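Side-chain contacts in fructooligosaccharide ABC transporter substrate-binding protein FusA (Streptococcus pneumoniae, PDB 5G5Y), which captures short- and long-chain fructooligosaccharides, with a preference for tetrasaccharides and larger, for import by the FusABC-MsmK ABC transporter: residues P371-L374 and R375-E379; T9-S12 and P13-K17. One frame throughout, in Å; residues are numbered along the deposited sequence.

Contact 1: residues P371-L374 and R375-E379; sequences PAEL and RQKTE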
ATOM      1  N   PRO A 371     -21.264   1.608  -6.046  1.00 43.08           N
ATOM      2  CA  PRO A 371     -20.089   1.909  -5.199  1.00 39.30           C
ATOM      3  C   PRO A 371     -19.385   0.665  -4.680  1.00 38.94           C
ATOM      4  O   PRO A 371     -18.162   0.635  -4.599  1.00 42.24           O
ATOM      5  CB  PRO A 371     -20.689   2.692  -4.028  1.00 40.25           C
ATOM      6  CG  PRO A 371     -21.997   3.205  -4.529  1.00 38.94           C
ATOM      7  CD  PRO A 371     -22.507   2.170  -5.478  1.00 39.62           C
ATOM      8  N   ALA A 372     -20.150  -0.364  -4.339  1.00 39.55           N
ATOM      9  CA  ALA A 372     -19.573  -1.576  -3.775  1.00 39.49           C
ATOM     10  C   ALA A 372     -18.987  -2.552  -4.829  1.00 38.08           C
ATOM     11  O   ALA A 372     -18.044  -3.283  -4.538  1.00 42.08           O
ATOM     12  CB  ALA A 372     -20.617  -2.286  -2.911  1.00 40.96           C
ATOM     13  N   GLU A 373     -19.550  -2.566  -6.033  1.00 35.43           N
ATOM     14  CA  GLU A 373     -19.355  -3.680  -6.964  1.00 32.19           C
ATOM     15  C   GLU A 373     -18.957  -3.331  -8.392  1.00 26.40           C
ATOM     16  O   GLU A 373     -18.491  -4.221  -9.124  1.00 23.16           O
ATOM     17  CB  GLU A 373     -20.666  -4.466  -7.064  1.00 34.47           C
ATOM     18  CG  GLU A 373     -21.242  -4.892  -5.723  1.00 39.32           C
ATOM     19  CD  GLU A 373     -22.439  -5.820  -5.853  1.00 44.71           C
ATOM     20  OE1 GLU A 373     -22.974  -6.022  -6.981  1.00 43.71           O
ATOM     21  OE2 GLU A 373     -22.840  -6.350  -4.798  1.00 46.36           O
ATOM     22  N   LEU A 374     -19.197  -2.096  -8.815  1.00 23.92           N
ATOM     23  CA  LEU A 374     -19.107  -1.792 -10.230  1.00 23.61           C
ATOM     24  C   LEU A 374     -17.649  -1.891 -10.727  1.00 22.92           C
ATOM     25  O   LEU A 374     -17.399  -2.361 -11.848  1.00 22.22           O
ATOM     26  CB  LEU A 374     -19.698  -0.443 -10.537  1.00 24.13           C
ATOM     27  CG  LEU A 374     -19.648  -0.032 -12.012  1.00 24.00           C
ATOM     28  CD1 LEU A 374     -20.444  -1.022 -12.856  1.00 24.62           C
ATOM     29  CD2 LEU A 374     -20.167   1.385 -12.135  1.00 23.98           C
ATOM     30  N   ARG A 375     -16.692  -1.508  -9.879  1.00 23.34           N
ATOM     31  CA  ARG A 375     -15.280  -1.582 -10.283  1.00 21.46           C
ATOM     32  C   ARG A 375     -14.903  -3.057 -10.549  1.00 20.58           C
ATOM     33  O   ARG A 375     -14.345  -3.399 -11.602  1.00 21.52           O
ATOM     34  CB  ARG A 375     -14.363  -0.979  -9.241  1.00 20.56           C
ATOM     35  CG  ARG A 375     -12.906  -1.093  -9.650  1.00 20.33           C
ATOM     36  CD  ARG A 375     -11.943  -0.658  -8.555  1.00 21.14           C
ATOM     37  NE  ARG A 375     -10.555  -0.769  -9.039  1.00 20.09           N
ATOM     38  CZ  ARG A 375      -9.472  -0.404  -8.340  1.00 21.13           C
ATOM     39  NH1 ARG A 375      -9.596   0.107  -7.126  1.00 21.17           N
ATOM     40  NH2 ARG A 375      -8.256  -0.533  -8.861  1.00 19.63           N
ATOM     41  N   GLN A 376     -15.242  -3.923  -9.604  1.00 20.19           N
ATOM     42  CA  GLN A 376     -14.965  -5.361  -9.735  1.00 21.26           C
ATOM     43  C   GLN A 376     -15.614  -5.993 -10.951  1.00 20.79           C
ATOM     44  O   GLN A 376     -15.061  -6.922 -11.510  1.00 21.10           O
ATOM     45  CB  GLN A 376     -15.431  -6.125  -8.508  1.00 24.65           C
ATOM     46  CG  GLN A 376     -14.557  -6.049  -7.297  1.00 27.44           C
ATOM     47  CD  GLN A 376     -15.358  -6.556  -6.118  1.00 35.76           C
ATOM     48  OE1 GLN A 376     -15.541  -7.768  -5.979  1.00 38.87           O
ATOM     49  NE2 GLN A 376     -15.951  -5.633  -5.338  1.00 38.59           N
ATOM     50  N   LYS A 377     -16.802  -5.510 -11.322  1.00 21.07           N
ATOM     51  CA  LYS A 377     -17.512  -6.017 -12.482  1.00 20.22           C
ATOM     52  C   LYS A 377     -16.948  -5.574 -13.821  1.00 19.12           C
ATOM     53  O   LYS A 377     -17.173  -6.266 -14.819  1.00 20.36           O
ATOM     54  CB  LYS A 377     -19.001  -5.635 -12.429  1.00 21.69           C
ATOM     55  CG  LYS A 377     -19.788  -6.258 -11.296  1.00 23.55           C
ATOM     56  CD  LYS A 377     -21.231  -5.747 -11.399  1.00 28.91           C
ATOM     57  CE  LYS A 377     -22.125  -6.174 -10.263  1.00 32.08           C
ATOM     58  NZ  LYS A 377     -23.401  -5.403 -10.317  1.00 33.50           N
ATOM     59  N   THR A 378     -16.221  -4.442 -13.848  1.00 18.25           N
ATOM     60  CA  THR A 378     -15.875  -3.743 -15.103  1.00 17.69           C
ATOM     61  C   THR A 378     -14.376  -3.514 -15.355  1.00 18.12           C
ATOM     62  O   THR A 378     -13.991  -3.336 -16.506  1.00 17.69           O
ATOM     63  CB  THR A 378     -16.651  -2.403 -15.233  1.00 18.86           C
ATOM     64  OG1 THR A 378     -16.282  -1.462 -14.209  1.00 18.87           O
ATOM     65  CG2 THR A 378     -18.198  -2.669 -15.153  1.00 18.77           C
ATOM     66  N   GLU A 379     -13.564  -3.469 -14.297  1.00 17.67           N
ATOM     67  CA  GLU A 379     -12.108  -3.378 -14.417  1.00 17.92           C
ATOM     68  C   GLU A 379     -11.543  -4.672 -15.003  1.00 17.77           C
ATOM     69  O   GLU A 379     -12.196  -5.728 -14.994  1.00 19.05           O
ATOM     70  CB  GLU A 379     -11.440  -3.151 -13.033  1.00 18.31           C
ATOM     71  CG  GLU A 379     -11.386  -4.417 -12.178  1.00 21.35           C
ATOM     72  CD  GLU A 379     -11.021  -4.181 -10.705  1.00 25.86           C
ATOM     73  OE1 GLU A 379     -10.245  -3.254 -10.407  1.00 25.06           O
ATOM     74  OE2 GLU A 379     -11.522  -4.931  -9.831  1.00 29.24           O
TER
HETATM   75  O   HOH W   1     -17.132   0.323  -7.622  1.00 22.97           O
HETATM   76  O   HOH W   2     -16.016  -3.268  -6.808  1.00 25.59           O
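The hydroxyl of Thr-378 reaches back one helical turn and donates to the carbonyl of Leu-374, with OG1 2.8 Å from O. A first torsion of 65° sets OG1 between the backbone N and the carbonyl carbon of Thr-378, facing that oxygen; the donor stands 38° above the carbonyl plane. One residue earlier, Lys-377 N donates to Glu-373 O at 3.1 Å.

The turn before these bonds is opened by water. One water bridges Pro-371 O and Arg-375 N; a second takes hydrogens from Gln-376 N and, at 2.8 Å, from Gln-376 NE2, while giving one to Ala-372 O. The amide of Gln-376 is thereby held at both ends, since its OE1 is hydrogen-bonded to Ser-12 OG.

Helix 370-378 ends here, beside the fructooligosaccharide site of this solute-binding protein. Glu-379 is the first residue to leave helical geometry, and Arg-375 O receives the N-H groups of both Thr-378 and Glu-379. Arg-375 and Glu-379 are themselves substrate-binding residues. The arginine, fully extended from CG to NE, forms a salt bridge through NE to Glu-379 OE1 (2.9 Å, the N-H pointing poorly at 124°), and its NH2 hydrogen-bonds to Asn-339 O.

A looser i to i+4 salt bridge joins Glu-373 OE1 to Lys-377 NZ at 3.4 Å, weak as a hydrogen bond. The lysine chain runs extended back along the helix, its CG lying 3.2 Å from Glu-373 O and its CE beside the same carboxylate oxygen. On another side of the helix, Leu-374 CD1 meets Thr-378 CG2 at 3.6 Å; Gln-349 and Ile-351 pack on the leucine, and Gln-348 on the threonine.

Contact 2: residues T9-S12 and P13-K17; sequences TASS and PLSPK
Ser-11 faces Ser-15 across the bend, their OG atoms 3.2 Å apart, just after strand 3-10 ends. The hydroxyl of Ser-11 has firmer partners in the side chains of Asn-40 and Gln-42, which tie the start of the loop to strand 34-41 and the chain following it. At Ser-12 both the carbonyl and the side chain reach forward. Its O accepts securely from Ser-15 N at 2.9 Å; Ser-15 OG also points at this oxygen, at a modelled 2.5 Å that is too short to be taken at face value. With OG anti to the backbone N (chi1 161°), the Ser-12 hydroxyl lies near the Pro-13 ring nitrogen and accepts from Leu-14 N at 3.0 Å, the angle at the hydrogen being 149°. The same OG touches Leu-14 CB at 3.4 Å and also has Gln-376 of helix 370-378 as a partner. Ser-12 to Ser-15 form a type I beta turn with proline at its second position, and the serine side chain bonding to the N-H two residues on makes an ST turn at its start, close to the substrate-binding Glu-379.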
ATOM      1  N   THR A   9      -6.161 -15.844 -16.414  1.00 16.29           N
ATOM      2  CA  THR A   9      -6.388 -14.607 -15.689  1.00 17.13           C
ATOM      3  C   THR A   9      -7.068 -14.834 -14.343  1.00 17.58           C
ATOM      4  O   THR A   9      -7.580 -15.915 -14.078  1.00 16.25           O
ATOM      5  CB  THR A   9      -7.175 -13.586 -16.554  1.00 17.75           C
ATOM      6  OG1 THR A   9      -7.139 -12.289 -15.946  1.00 19.50           O
ATOM      7  CG2 THR A   9      -8.622 -14.003 -16.793  1.00 19.25           C
ATOM      8  N   ALA A  10      -7.034 -13.792 -13.531  1.00 17.17           N
ATOM      9  CA  ALA A  10      -7.702 -13.733 -12.261  1.00 18.56           C
ATOM     10  C   ALA A  10      -8.724 -12.589 -12.324  1.00 19.21           C
ATOM     11  O   ALA A  10      -8.438 -11.471 -12.791  1.00 19.75           O
ATOM     12  CB  ALA A  10      -6.689 -13.465 -11.156  1.00 18.69           C
ATOM     13  N   SER A  11      -9.921 -12.840 -11.851  1.00 20.09           N
ATOM     14  CA  SER A  11     -10.944 -11.794 -11.780  1.00 21.70           C
ATOM     15  C   SER A  11     -11.843 -11.997 -10.587  1.00 22.60           C
ATOM     16  O   SER A  11     -11.862 -13.055  -9.979  1.00 22.35           O
ATOM     17  CB  SER A  11     -11.777 -11.738 -13.071  1.00 24.05           C
ATOM     18  OG  SER A  11     -12.544 -12.926 -13.252  1.00 24.20           O
ATOM     19  N   SER A  12     -12.600 -10.972 -10.282  1.00 23.56           N
ATOM     20  CA  SER A  12     -13.575 -11.019  -9.178  1.00 25.15           C
ATOM     21  C   SER A  12     -14.733 -11.977  -9.524  1.00 24.38           C
ATOM     22  O   SER A  12     -15.173 -12.020 -10.678  1.00 22.17           O
ATOM     23  CB  SER A  12     -14.141  -9.619  -8.911  1.00 25.35           C
ATOM     24  OG  SER A  12     -15.355  -9.652  -8.177  1.00 27.18           O
ATOM     25  N   PRO A  13     -15.235 -12.729  -8.527  1.00 24.49           N
ATOM     26  CA  PRO A  13     -16.459 -13.539  -8.741  1.00 24.89           C
ATOM     27  C   PRO A  13     -17.679 -12.711  -9.145  1.00 24.85           C
ATOM     28  O   PRO A  13     -18.596 -13.254  -9.724  1.00 25.10           O
ATOM     29  CB  PRO A  13     -16.692 -14.245  -7.395  1.00 26.76           C
ATOM     30  CG  PRO A  13     -15.754 -13.637  -6.421  1.00 27.28           C
ATOM     31  CD  PRO A  13     -14.724 -12.806  -7.145  1.00 26.68           C
ATOM     32  N   LEU A  14     -17.685 -11.408  -8.874  1.00 24.45           N
ATOM     33  CA  LEU A  14     -18.761 -10.555  -9.355  1.00 26.38           C
ATOM     34  C   LEU A  14     -18.707 -10.305 -10.860  1.00 26.86           C
ATOM     35  O   LEU A  14     -19.712  -9.869 -11.440  1.00 24.26           O
ATOM     36  CB  LEU A  14     -18.749  -9.235  -8.614  1.00 29.63           C
ATOM     37  CG  LEU A  14     -18.907  -9.301  -7.093  1.00 32.07           C
ATOM     38  CD1 LEU A  14     -18.864  -7.879  -6.557  1.00 33.71           C
ATOM     39  CD2 LEU A  14     -20.201  -9.989  -6.668  1.00 34.40           C
ATOM     40  N   SER A  15     -17.539 -10.540 -11.484  1.00 23.16           N
ATOM     41  CA  SER A  15     -17.385 -10.310 -12.938  1.00 22.14           C
ATOM     42  C   SER A  15     -17.823 -11.533 -13.743  1.00 21.32           C
ATOM     43  O   SER A  15     -17.931 -12.616 -13.196  1.00 20.54           O
ATOM     44  CB  SER A  15     -15.936  -9.949 -13.251  1.00 20.62           C
ATOM     45  OG  SER A  15     -15.095 -11.030 -12.971  1.00 22.19           O
ATOM     46  N   PRO A  16     -18.033 -11.381 -15.056  1.00 22.92           N
ATOM     47  CA  PRO A  16     -18.506 -12.511 -15.857  1.00 23.17           C
ATOM     48  C   PRO A  16     -17.534 -13.670 -15.935  1.00 23.72           C
ATOM     49  O   PRO A  16     -16.325 -13.461 -15.914  1.00 20.45           O
ATOM     50  CB  PRO A  16     -18.719 -11.899 -17.252  1.00 24.60           C
ATOM     51  CG  PRO A  16     -18.804 -10.451 -17.031  1.00 24.98           C
ATOM     52  CD  PRO A  16     -17.962 -10.139 -15.842  1.00 23.78           C
ATOM     53  N   LYS A  17     -18.041 -14.900 -16.038  1.00 22.50           N
ATOM     54  CA  LYS A  17     -17.144 -16.068 -16.145  1.00 24.84           C
ATOM     55  C   LYS A  17     -16.211 -15.969 -17.366  1.00 21.97           C
ATOM     56  O   LYS A  17     -15.057 -16.384 -17.295  1.00 19.22           O
ATOM     57  CB  LYS A  17     -17.916 -17.381 -16.235  1.00 29.75           C
ATOM     58  CG  LYS A  17     -18.898 -17.650 -15.107  1.00 37.28           C
ATOM     59  CD  LYS A  17     -18.249 -18.063 -13.802  1.00 40.81           C
ATOM     60  CE  LYS A  17     -19.047 -17.559 -12.590  1.00 43.62           C
ATOM     61  NZ  LYS A  17     -18.657 -16.177 -12.160  1.00 42.70           N
TER

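Overall arrangement
Contact 2 follows the end of strand 3-10 at the surface, whereas contact 1 lies on helix 370-378 and is partly buried, with Leu-374 and Thr-378 buried. Their chemistry differs: contact 1 combines helical carbonyls, two charge pairs and bridging waters, while contact 2 works through serine hydroxyls and one turn carbonyl, without a salt bridge. They share no secondary-structure element, yet their centres are 11 Å apart and they touch directly. Around the amide-hydroxyl junction, Leu-14 CD1 packs 3.4 Å from Gln-376 OE1, Ser-15 CB 3.6 Å from Gln-376 O, and Lys-377 CG 3.6 Å from Leu-14 O. The early loop thus meets the end of helix 370-378, where Arg-375 and, just beyond the helix, Glu-379 bind substrate.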